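Local atomic coordinates of TSSL (Francisella novicida, PDB entry 4ACK), a protein that probably serves, as the cytoplasmic domain of TssL (DotU), in the membrane-bound part of a virulence-linked type VI secretion system. Residues Met1-Glu6 with Leu50-Glu55; Lys40-Leu45 with Tyr60-Leu65; Tyr68-Leu73 with Trp86-Leu91. One frame throughout, in Å; residues are numbered along the deposited sequence.

Interaction 1 (Met1-Glu6 with Leu50-Glu55)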
loop_
_atom_site.group_PDB
_atom_site.type_symbol
_atom_site.label_atom_id
_atom_site.label_comp_id
_atom_site.label_asym_id
_atom_site.label_seq_id
_atom_site.Cartn_x
_atom_site.Cartn_y
_atom_site.Cartn_z
ATOM N N MET A 1 17.162 8.753 -11.535
ATOM C CA MET A 1 17.104 8.733 -10.046
ATOM C C MET A 1 15.807 9.429 -9.509
ATOM O O MET A 1 15.758 9.964 -8.364
ATOM C CB MET A 1 18.412 9.314 -9.459
ATOM C CG MET A 1 19.605 8.276 -9.374
ATOM S SD MET A 1 19.775 7.316 -7.799
ATOM C CE MET A 1 20.128 5.624 -8.355
ATOM N N LYS A 2 14.769 9.380 -10.363
ATOM C CA LYS A 2 13.409 9.941 -10.142
ATOM C C LYS A 2 12.773 9.524 -8.793
ATOM O O LYS A 2 12.529 8.323 -8.584
ATOM C CB LYS A 2 12.477 9.442 -11.280
ATOM C CG LYS A 2 12.031 7.907 -11.139
ATOM C CD LYS A 2 10.477 7.592 -11.409
ATOM C CE LYS A 2 9.537 7.848 -10.210
ATOM N NZ LYS A 2 8.423 8.984 -10.354
ATOM N N ASP A 3 12.498 10.456 -7.875
ATOM C CA ASP A 3 11.810 10.035 -6.640
ATOM C C ASP A 3 12.440 8.800 -5.993
ATOM O O ASP A 3 11.713 7.980 -5.382
ATOM C CB ASP A 3 10.344 9.697 -6.970
ATOM C CG ASP A 3 9.588 10.891 -7.582
ATOM O OD1 ASP A 3 9.832 12.046 -7.156
ATOM O OD2 ASP A 3 8.800 10.681 -8.504
ATOM N N PHE A 4 13.771 8.651 -6.122
ATOM C CA PHE A 4 14.460 7.444 -5.630
ATOM C C PHE A 4 14.280 7.351 -4.124
ATOM O O PHE A 4 14.021 6.301 -3.562
ATOM C CB PHE A 4 15.955 7.439 -6.068
ATOM C CG PHE A 4 16.774 6.265 -5.539
ATOM C CD1 PHE A 4 17.413 6.348 -4.296
ATOM C CD2 PHE A 4 16.940 5.107 -6.291
ATOM C CE1 PHE A 4 18.187 5.283 -3.789
ATOM C CE2 PHE A 4 17.724 4.015 -5.778
ATOM C CZ PHE A 4 18.337 4.119 -4.528
ATOM N N LYS A 5 14.334 8.477 -3.464
ATOM C CA LYS A 5 14.262 8.462 -2.040
ATOM C C LYS A 5 12.857 7.976 -1.558
ATOM O O LYS A 5 12.725 7.310 -0.519
ATOM C CB LYS A 5 14.563 9.878 -1.609
ATOM C CG LYS A 5 14.379 10.237 -0.198
ATOM C CD LYS A 5 14.666 11.751 -0.146
ATOM C CE LYS A 5 15.530 12.107 1.057
ATOM N NZ LYS A 5 16.136 13.479 0.909
ATOM N N GLU A 6 11.820 8.330 -2.320
ATOM C CA GLU A 6 10.477 7.913 -1.988
ATOM C C GLU A 6 10.352 6.419 -2.183
ATOM O O GLU A 6 9.835 5.699 -1.300
ATOM C CB GLU A 6 9.457 8.702 -2.815
ATOM C CG GLU A 6 9.407 10.162 -2.375
ATOM C CD GLU A 6 10.295 11.113 -3.232
ATOM O OE1 GLU A 6 11.414 10.765 -3.680
ATOM O OE2 GLU A 6 9.839 12.241 -3.479
ATOM N N LEU A 50 4.941 15.613 -1.229
ATOM C CA LEU A 50 4.149 16.825 -1.331
ATOM C C LEU A 50 5.018 18.072 -1.701
ATOM O O LEU A 50 4.470 19.170 -1.900
ATOM C CB LEU A 50 3.359 17.095 -0.033
ATOM C CG LEU A 50 2.140 16.184 0.257
ATOM C CD1 LEU A 50 1.702 16.214 1.768
ATOM C CD2 LEU A 50 0.974 16.476 -0.689
ATOM N N GLU A 51 6.351 17.883 -1.798
ATOM C CA GLU A 51 7.214 18.981 -2.229
ATOM C C GLU A 51 7.029 19.092 -3.740
ATOM O O GLU A 51 7.067 20.189 -4.280
ATOM C CB GLU A 51 8.662 18.774 -1.746
ATOM C CG GLU A 51 9.779 19.833 -2.133
ATOM C CD GLU A 51 9.333 21.324 -2.363
ATOM O OE1 GLU A 51 8.894 22.005 -1.398
ATOM O OE2 GLU A 51 9.500 21.833 -3.512
ATOM N N LYS A 52 6.705 17.978 -4.393
ATOM C CA LYS A 52 6.617 17.923 -5.842
ATOM C C LYS A 52 5.217 17.758 -6.431
ATOM O O LYS A 52 4.965 18.187 -7.548
ATOM C CB LYS A 52 7.463 16.739 -6.388
ATOM C CG LYS A 52 8.958 16.860 -6.123
ATOM C CD LYS A 52 9.669 15.526 -6.481
ATOM C CE LYS A 52 9.979 14.746 -5.233
ATOM N NZ LYS A 52 10.922 13.646 -5.517
ATOM N N TYR A 53 4.320 17.105 -5.707
ATOM C CA TYR A 53 3.091 16.521 -6.324
ATOM C C TYR A 53 1.867 17.107 -5.687
ATOM O O TYR A 53 1.930 17.561 -4.539
ATOM C CB TYR A 53 3.094 14.986 -6.190
ATOM C CG TYR A 53 4.196 14.361 -6.999
ATOM C CD1 TYR A 53 4.345 14.673 -8.368
ATOM C CD2 TYR A 53 5.134 13.475 -6.404
ATOM C CE1 TYR A 53 5.401 14.134 -9.120
ATOM C CE2 TYR A 53 6.161 12.888 -7.170
ATOM C CZ TYR A 53 6.291 13.224 -8.498
ATOM O OH TYR A 53 7.317 12.660 -9.246
ATOM N N SER A 54 0.752 17.098 -6.404
ATOM C CA SER A 54 -0.508 17.548 -5.775
ATOM C C SER A 54 -0.910 16.558 -4.667
ATOM O O SER A 54 -0.410 15.434 -4.579
ATOM C CB SER A 54 -1.650 17.581 -6.790
ATOM O OG SER A 54 -1.784 16.317 -7.423
ATOM N N GLU A 55 -1.864 16.974 -3.854
ATOM C CA GLU A 55 -2.414 16.140 -2.820
ATOM C C GLU A 55 -2.993 14.871 -3.361
ATOM O O GLU A 55 -2.853 13.810 -2.722
ATOM C CB GLU A 55 -3.538 16.884 -2.069
ATOM C CG GLU A 55 -3.035 18.126 -1.275
ATOM C CD GLU A 55 -3.497 18.080 0.167
ATOM O OE1 GLU A 55 -3.673 16.940 0.694
ATOM O OE2 GLU A 55 -3.683 19.170 0.763
HETATM O O HOH W 1 13.216 12.522 -3.887
#
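The side chains of Asp3 and Lys52 run alongside one another in opposite senses, and the carboxylate of Asp3 divides its two oxygens between Lys52 and the adjacent Tyr53. NZ of Lys52 lies 2.5 Å from OD1 of Asp3, reached nearly head-on along the C-O bond. The other oxygen, OD2, offers its syn lone pair to OH of Tyr53 at 2.6 Å. Asp3 CG lies in the ring plane at its hydroxyl edge, with the carboxylate and ring planes 69° apart. One face of the ring carries CB of Lys52, 3.9 Å above the plane and over its centre, which sets the lysine chain and the tyrosine ring side by side as they leave the backbone. OD2 has a second donor, NZ of Lys2 at 2.5 Å, which arrives on the anti side and 18° out of the carboxylate plane. The Lys2 chain reaches this point by bending at each torsion beyond CB, with chi2 at 136°.

Glu6, one helical turn beyond Asp3, approaches Lys52 from the opposite direction. Its OE2 uses the syn lone pair toward Lys52 NZ at 2.7 Å, while a water bridges its OE1 to the same ammonium group. NZ of Lys52 is therefore gripped by two carboxylates and a water, and the four residues Lys2, Asp3, Glu6 and Lys52 form one salt-bridge network. The nearby positive charges would be expected to stabilise the ionised form of buried Asp3.

The network ties the start of helix 4-20 to the end of helix 30-52 and the turn after it. Ile119 of helix 118-129 packs against Lys2, Asp3 and Glu6, while Cys58 of helix 55-79 lies against Tyr53.

Interaction 2 (Lys40-Leu45 with Tyr60-Leu65); sequences KSIFFL and YIVFPL
Leu45 and Ile42 meet Val62 and Leu65 in an antiparallel helix pair within the all-helical DotU domain: the local axes run at 166° to each other and come within 11.3 Å. This is a helical hairpin, since helix 30-52 leads through a short turn into helix 55-79. From CB, which points toward the opposite helix, Leu45 places CG anti to the backbone N (chi1 -178°). That CG already touches CG2 of Val62, at 3.9 Å. One bond further out, CD2 lies between two partners, CG2 of Val62 and CD2 of Leu65, whereas CD1 turns to helix 4-20. One turn earlier, Ile42 splits its branches: CG2 meets CG1 of Val62 at 4.1 Å, and CD1 extends toward Leu65. Val62 thus gives CG1 to Ile42 and CG2 to Leu45. All four side chains are buried and the contact is wholly apolar, with Ile13 of helix 4-20 also packing on Ile42 and Leu65, and Tyr94 of helix 89-94 on Val62. The tip of Leu45 ends this path, with its CD2 4.0 Å from CD2 of Leu65.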
loop_
_atom_site.group_PDB
_atom_site.type_symbol
_atom_site.label_atom_id
_atom_site.label_comp_id
_atom_site.label_asym_id
_atom_site.label_seq_id
_atom_site.Cartn_x
_atom_site.Cartn_y
_atom_site.Cartn_z
ATOM N N LYS A 40 6.324 6.766 11.086
ATOM C CA LYS A 40 7.451 7.656 10.854
ATOM C C LYS A 40 7.848 7.667 9.370
ATOM O O LYS A 40 8.037 8.737 8.798
ATOM C CB LYS A 40 8.633 7.295 11.751
ATOM C CG LYS A 40 8.421 7.728 13.187
ATOM C CD LYS A 40 9.454 7.100 14.095
ATOM C CE LYS A 40 10.846 7.499 13.650
ATOM N NZ LYS A 40 11.846 6.488 14.081
ATOM N N SER A 41 7.994 6.501 8.767
ATOM C CA SER A 41 8.250 6.397 7.343
ATOM C C SER A 41 7.157 7.066 6.442
ATOM O O SER A 41 7.475 7.689 5.442
ATOM C CB SER A 41 8.398 4.938 6.974
ATOM O OG SER A 41 9.673 4.509 7.361
ATOM N N ILE A 42 5.897 6.959 6.843
ATOM C CA ILE A 42 4.807 7.593 6.123
ATOM C C ILE A 42 4.914 9.109 6.194
ATOM O O ILE A 42 4.775 9.771 5.157
ATOM C CB ILE A 42 3.400 7.116 6.581
ATOM C CG1 ILE A 42 3.235 5.605 6.364
ATOM C CG2 ILE A 42 2.235 7.920 5.895
ATOM C CD1 ILE A 42 3.433 5.145 4.951
ATOM N N PHE A 43 5.175 9.643 7.384
ATOM C CA PHE A 43 5.407 11.082 7.548
ATOM C C PHE A 43 6.452 11.682 6.578
ATOM O O PHE A 43 6.170 12.718 5.936
ATOM C CB PHE A 43 5.806 11.479 8.956
ATOM C CG PHE A 43 6.033 12.972 9.096
ATOM C CD1 PHE A 43 7.267 13.545 8.765
ATOM C CD2 PHE A 43 4.971 13.822 9.468
ATOM C CE1 PHE A 43 7.462 14.942 8.838
ATOM C CE2 PHE A 43 5.159 15.247 9.557
ATOM C CZ PHE A 43 6.402 15.791 9.249
ATOM N N PHE A 44 7.623 11.031 6.493
ATOM C CA PHE A 44 8.690 11.390 5.562
ATOM C C PHE A 44 8.275 11.154 4.092
ATOM O O PHE A 44 8.677 11.903 3.190
ATOM C CB PHE A 44 10.011 10.603 5.867
ATOM C CG PHE A 44 10.760 11.024 7.170
ATOM C CD1 PHE A 44 11.466 12.247 7.250
ATOM C CD2 PHE A 44 10.815 10.157 8.294
ATOM C CE1 PHE A 44 12.173 12.623 8.447
ATOM C CE2 PHE A 44 11.506 10.524 9.491
ATOM C CZ PHE A 44 12.190 11.760 9.559
ATOM N N LEU A 45 7.566 10.065 3.816
ATOM C CA LEU A 45 7.086 9.810 2.457
ATOM C C LEU A 45 6.138 10.963 2.076
ATOM O O LEU A 45 6.328 11.558 1.084
ATOM C CB LEU A 45 6.402 8.445 2.278
ATOM C CG LEU A 45 5.901 8.037 0.864
ATOM C CD1 LEU A 45 6.991 8.157 -0.325
ATOM C CD2 LEU A 45 5.298 6.582 0.922
ATOM N N TYR A 60 -2.550 9.031 -4.229
ATOM C CA TYR A 60 -2.546 7.869 -5.067
ATOM C C TYR A 60 -1.333 6.956 -4.837
ATOM O O TYR A 60 -1.310 5.788 -5.237
ATOM C CB TYR A 60 -2.609 8.267 -6.529
ATOM C CG TYR A 60 -3.980 8.704 -7.022
ATOM C CD1 TYR A 60 -5.069 8.882 -6.131
ATOM C CD2 TYR A 60 -4.165 8.991 -8.365
ATOM C CE1 TYR A 60 -6.301 9.258 -6.591
ATOM C CE2 TYR A 60 -5.409 9.382 -8.852
ATOM C CZ TYR A 60 -6.461 9.506 -7.970
ATOM O OH TYR A 60 -7.675 9.869 -8.499
ATOM N N ILE A 61 -0.275 7.512 -4.274
ATOM C CA ILE A 61 0.940 6.760 -4.106
ATOM C C ILE A 61 0.888 6.193 -2.687
ATOM O O ILE A 61 1.152 5.042 -2.524
ATOM C CB ILE A 61 2.168 7.688 -4.250
ATOM C CG1 ILE A 61 2.343 8.082 -5.702
ATOM C CG2 ILE A 61 3.474 7.031 -3.671
ATOM C CD1 ILE A 61 3.143 9.410 -5.808
ATOM N N VAL A 62 0.513 6.996 -1.688
ATOM C CA VAL A 62 0.584 6.548 -0.313
ATOM C C VAL A 62 -0.670 5.707 0.143
ATOM O O VAL A 62 -0.543 4.810 0.947
ATOM C CB VAL A 62 0.767 7.757 0.628
ATOM C CG1 VAL A 62 0.659 7.390 2.183
ATOM C CG2 VAL A 62 2.108 8.464 0.278
ATOM N N PHE A 63 -1.870 6.038 -0.332
ATOM C CA PHE A 63 -3.030 5.222 0.122
ATOM C C PHE A 63 -2.874 3.695 -0.183
ATOM O O PHE A 63 -3.155 2.879 0.670
ATOM C CB PHE A 63 -4.320 5.734 -0.479
ATOM C CG PHE A 63 -5.513 4.962 -0.018
ATOM C CD1 PHE A 63 -5.886 3.771 -0.664
ATOM C CD2 PHE A 63 -6.211 5.384 1.108
ATOM C CE1 PHE A 63 -7.008 3.043 -0.208
ATOM C CE2 PHE A 63 -7.344 4.646 1.587
ATOM C CZ PHE A 63 -7.721 3.494 0.931
ATOM N N PRO A 64 -2.486 3.319 -1.407
ATOM C CA PRO A 64 -2.392 1.917 -1.686
ATOM C C PRO A 64 -1.351 1.206 -0.829
ATOM O O PRO A 64 -1.477 0.008 -0.607
ATOM C CB PRO A 64 -1.946 1.867 -3.158
ATOM C CG PRO A 64 -2.505 3.178 -3.745
ATOM C CD PRO A 64 -2.315 4.145 -2.614
ATOM N N LEU A 65 -0.279 1.907 -0.432
ATOM C CA LEU A 65 0.740 1.288 0.392
ATOM C C LEU A 65 0.165 1.042 1.737
ATOM O O LEU A 65 0.389 -0.018 2.312
ATOM C CB LEU A 65 2.009 2.175 0.488
ATOM C CG LEU A 65 3.073 1.678 1.452
ATOM C CD1 LEU A 65 3.587 0.362 0.841
ATOM C CD2 LEU A 65 4.183 2.760 1.546
#

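Interaction 3 (Tyr68-Leu73 with Trp86-Leu91)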
loop_
_atom_site.group_PDB
_atom_site.type_symbol
_atom_site.label_atom_id
_atom_site.label_comp_id
_atom_site.label_asym_id
_atom_site.label_seq_id
_atom_site.Cartn_x
_atom_site.Cartn_y
_atom_site.Cartn_z
ATOM N N TYR A 68 -2.187 -1.922 1.466
ATOM C CA TYR A 68 -1.416 -3.124 1.418
ATOM C C TYR A 68 -0.972 -3.556 2.869
ATOM O O TYR A 68 -1.152 -4.730 3.269
ATOM C CB TYR A 68 -0.242 -2.961 0.471
ATOM C CG TYR A 68 0.866 -3.989 0.688
ATOM C CD1 TYR A 68 1.899 -3.774 1.654
ATOM C CD2 TYR A 68 0.820 -5.212 0.042
ATOM C CE1 TYR A 68 2.896 -4.768 1.911
ATOM C CE2 TYR A 68 1.789 -6.209 0.262
ATOM C CZ TYR A 68 2.836 -5.982 1.182
ATOM O OH TYR A 68 3.770 -6.981 1.328
ATOM N N VAL A 69 -0.418 -2.611 3.646
ATOM C CA VAL A 69 0.025 -2.903 5.003
ATOM C C VAL A 69 -1.173 -3.364 5.864
ATOM O O VAL A 69 -1.107 -4.413 6.527
ATOM C CB VAL A 69 0.675 -1.707 5.689
ATOM C CG1 VAL A 69 0.979 -2.074 7.136
ATOM C CG2 VAL A 69 1.986 -1.291 4.965
ATOM N N ASP A 70 -2.245 -2.570 5.859
ATOM C CA ASP A 70 -3.459 -2.946 6.543
ATOM C C ASP A 70 -3.925 -4.357 6.175
ATOM O O ASP A 70 -4.297 -5.114 7.070
ATOM C CB ASP A 70 -4.574 -1.963 6.271
ATOM C CG ASP A 70 -4.399 -0.671 7.007
ATOM O OD1 ASP A 70 -3.572 -0.587 7.971
ATOM O OD2 ASP A 70 -5.094 0.293 6.610
ATOM N N GLU A 71 -3.873 -4.711 4.879
ATOM C CA GLU A 71 -4.412 -5.988 4.425
ATOM C C GLU A 71 -3.601 -7.163 4.998
ATOM O O GLU A 71 -4.119 -8.231 5.298
ATOM C CB GLU A 71 -4.359 -6.088 2.898
ATOM C CG GLU A 71 -4.996 -7.426 2.355
ATOM C CD GLU A 71 -5.081 -7.458 0.854
ATOM O OE1 GLU A 71 -5.853 -6.624 0.327
ATOM O OE2 GLU A 71 -4.367 -8.279 0.211
ATOM N N LYS A 72 -2.289 -6.975 5.035
ATOM C CA LYS A 72 -1.409 -8.047 5.439
ATOM C C LYS A 72 -1.534 -8.220 6.979
ATOM O O LYS A 72 -1.541 -9.338 7.486
ATOM C CB LYS A 72 0.029 -7.763 4.955
ATOM C CG LYS A 72 0.195 -7.862 3.410
ATOM C CD LYS A 72 -0.675 -9.008 2.793
ATOM C CE LYS A 72 -0.605 -9.112 1.247
ATOM N NZ LYS A 72 -1.738 -9.989 0.672
ATOM N N LEU A 73 -1.715 -7.113 7.679
ATOM C CA LEU A 73 -1.853 -7.124 9.099
ATOM C C LEU A 73 -3.181 -7.710 9.518
ATOM O O LEU A 73 -3.208 -8.517 10.463
ATOM C CB LEU A 73 -1.664 -5.728 9.694
ATOM C CG LEU A 73 -0.192 -5.435 10.079
ATOM C CD1 LEU A 73 0.105 -6.201 11.388
ATOM C CD2 LEU A 73 0.820 -5.855 9.023
ATOM N N TRP A 86 -4.549 -3.938 15.753
ATOM C CA TRP A 86 -4.152 -3.156 14.559
ATOM C C TRP A 86 -5.222 -2.220 14.130
ATOM O O TRP A 86 -6.186 -2.633 13.480
ATOM C CB TRP A 86 -3.869 -4.055 13.360
ATOM C CG TRP A 86 -3.223 -3.316 12.219
ATOM C CD1 TRP A 86 -3.813 -2.902 11.038
ATOM C CD2 TRP A 86 -1.858 -2.898 12.151
ATOM N NE1 TRP A 86 -2.882 -2.263 10.233
ATOM C CE2 TRP A 86 -1.676 -2.246 10.887
ATOM C CE3 TRP A 86 -0.763 -3.011 13.028
ATOM C CZ2 TRP A 86 -0.447 -1.706 10.487
ATOM C CZ3 TRP A 86 0.481 -2.473 12.621
ATOM C CH2 TRP A 86 0.619 -1.833 11.346
ATOM N N SER A 87 -5.077 -0.965 14.509
ATOM C CA SER A 87 -5.941 0.063 13.972
ATOM C C SER A 87 -5.486 0.431 12.506
ATOM O O SER A 87 -4.282 0.586 12.227
ATOM C CB SER A 87 -5.914 1.252 14.910
ATOM O OG SER A 87 -7.139 1.963 14.780
ATOM N N LEU A 88 -6.439 0.519 11.582
ATOM C CA LEU A 88 -6.148 0.720 10.178
ATOM C C LEU A 88 -5.360 2.039 9.891
ATOM O O LEU A 88 -5.763 3.146 10.235
ATOM C CB LEU A 88 -7.450 0.647 9.346
ATOM C CG LEU A 88 -8.304 -0.638 9.309
ATOM C CD1 LEU A 88 -9.465 -0.542 8.267
ATOM C CD2 LEU A 88 -7.490 -1.880 9.019
ATOM N N LEU A 89 -4.223 1.894 9.246
ATOM C CA LEU A 89 -3.466 3.054 8.776
ATOM C C LEU A 89 -4.237 3.846 7.707
ATOM O O LEU A 89 -4.240 5.085 7.685
ATOM C CB LEU A 89 -2.173 2.551 8.186
ATOM C CG LEU A 89 -1.222 2.015 9.260
ATOM C CD1 LEU A 89 0.013 1.469 8.611
ATOM C CD2 LEU A 89 -0.870 3.143 10.187
ATOM N N GLN A 90 -4.915 3.129 6.828
ATOM C CA GLN A 90 -5.568 3.811 5.716
ATOM C C GLN A 90 -6.649 4.758 6.299
ATOM O O GLN A 90 -6.958 5.819 5.721
ATOM C CB GLN A 90 -6.132 2.796 4.700
ATOM C CG GLN A 90 -7.434 2.155 5.150
ATOM C CD GLN A 90 -7.779 0.984 4.304
ATOM O OE1 GLN A 90 -8.744 1.035 3.540
ATOM N NE2 GLN A 90 -6.959 -0.085 4.387
ATOM N N LEU A 91 -7.200 4.361 7.449
ATOM C CA LEU A 91 -8.218 5.158 8.130
ATOM C C LEU A 91 -7.625 6.378 8.886
ATOM O O LEU A 91 -8.167 7.481 8.821
ATOM C CB LEU A 91 -9.020 4.277 9.099
ATOM C CG LEU A 91 -10.283 4.849 9.749
ATOM C CD1 LEU A 91 -11.281 5.475 8.758
ATOM C CD2 LEU A 91 -10.990 3.732 10.554
#
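Asp70 puts its carboxylate against the start of helix 89-94 and the loop leading into it, and accepts four hydrogen bonds, two on each oxygen. OD1 accepts from the backbone N of Leu89 at 2.9 Å through its syn lone pair, and from NE1 of Trp86 at the same oxygen's anti side, 29° out of the carboxylate plane. OD2 uses its syn lone pair for the backbone N of Gln90 at 2.8 Å, in a nearly straight bond. Its anti lone pair goes to Gln90 NE2 at 2.9 Å; amide and carboxylate are nearly coplanar, 12° apart. Gln90 itself is held at its far end by the backbone N of Gly99, which accounts for OE1.

The indole supplies the other tightly packed half. Leu73 crosses it at about a right angle, its CG 3.5 Å from the centroid of the six-membered ring and only 8° off the normal, a CH-pi contact. Val69 meets the same ring obliquely, its CG1 3.7 Å from CZ2 of Trp86, and also touches Leu89. Arg35 of helix 30-52 adds a cation-pi contact to the indole.

Away from this core the packing thins: Leu88 is partly exposed and lays CB and CD2 beside the Asp70 carboxylate, while Ser87, with CB pointing away, and Leu91 are exposed and bury no surface here.

Both oxygens are thus supplied with N-H donors. The carboxylate, carried by helix 55-79, takes up two main-chain N-H groups at the start of helix 89-94, an environment that would probably favour its charged form despite its burial.

How the interactions relate
The three contacts run through the helical bundle from one end toward the other. Interactions 1 and 2 have centres about 11 Å apart and share helix 30-52; they touch where CB of Glu6 meets CD1 of Leu45 at 3.5 Å. Interactions 2 and 3 have centres about 12 Å apart and share helix 55-79, touching where CZ of Phe63 lies 3.7 Å from OE1 of Gln90. Interactions 1 and 3 lie on opposite sides of the chain's centre, about 23 Å apart between centres. Along the sequence, the segments of interactions 1 and 2 alternate, whereas interaction 3 follows both. The buried apolar contact of the hairpin thus lies between a salt-bridge network near the N terminus and a mixed polar and aromatic contact.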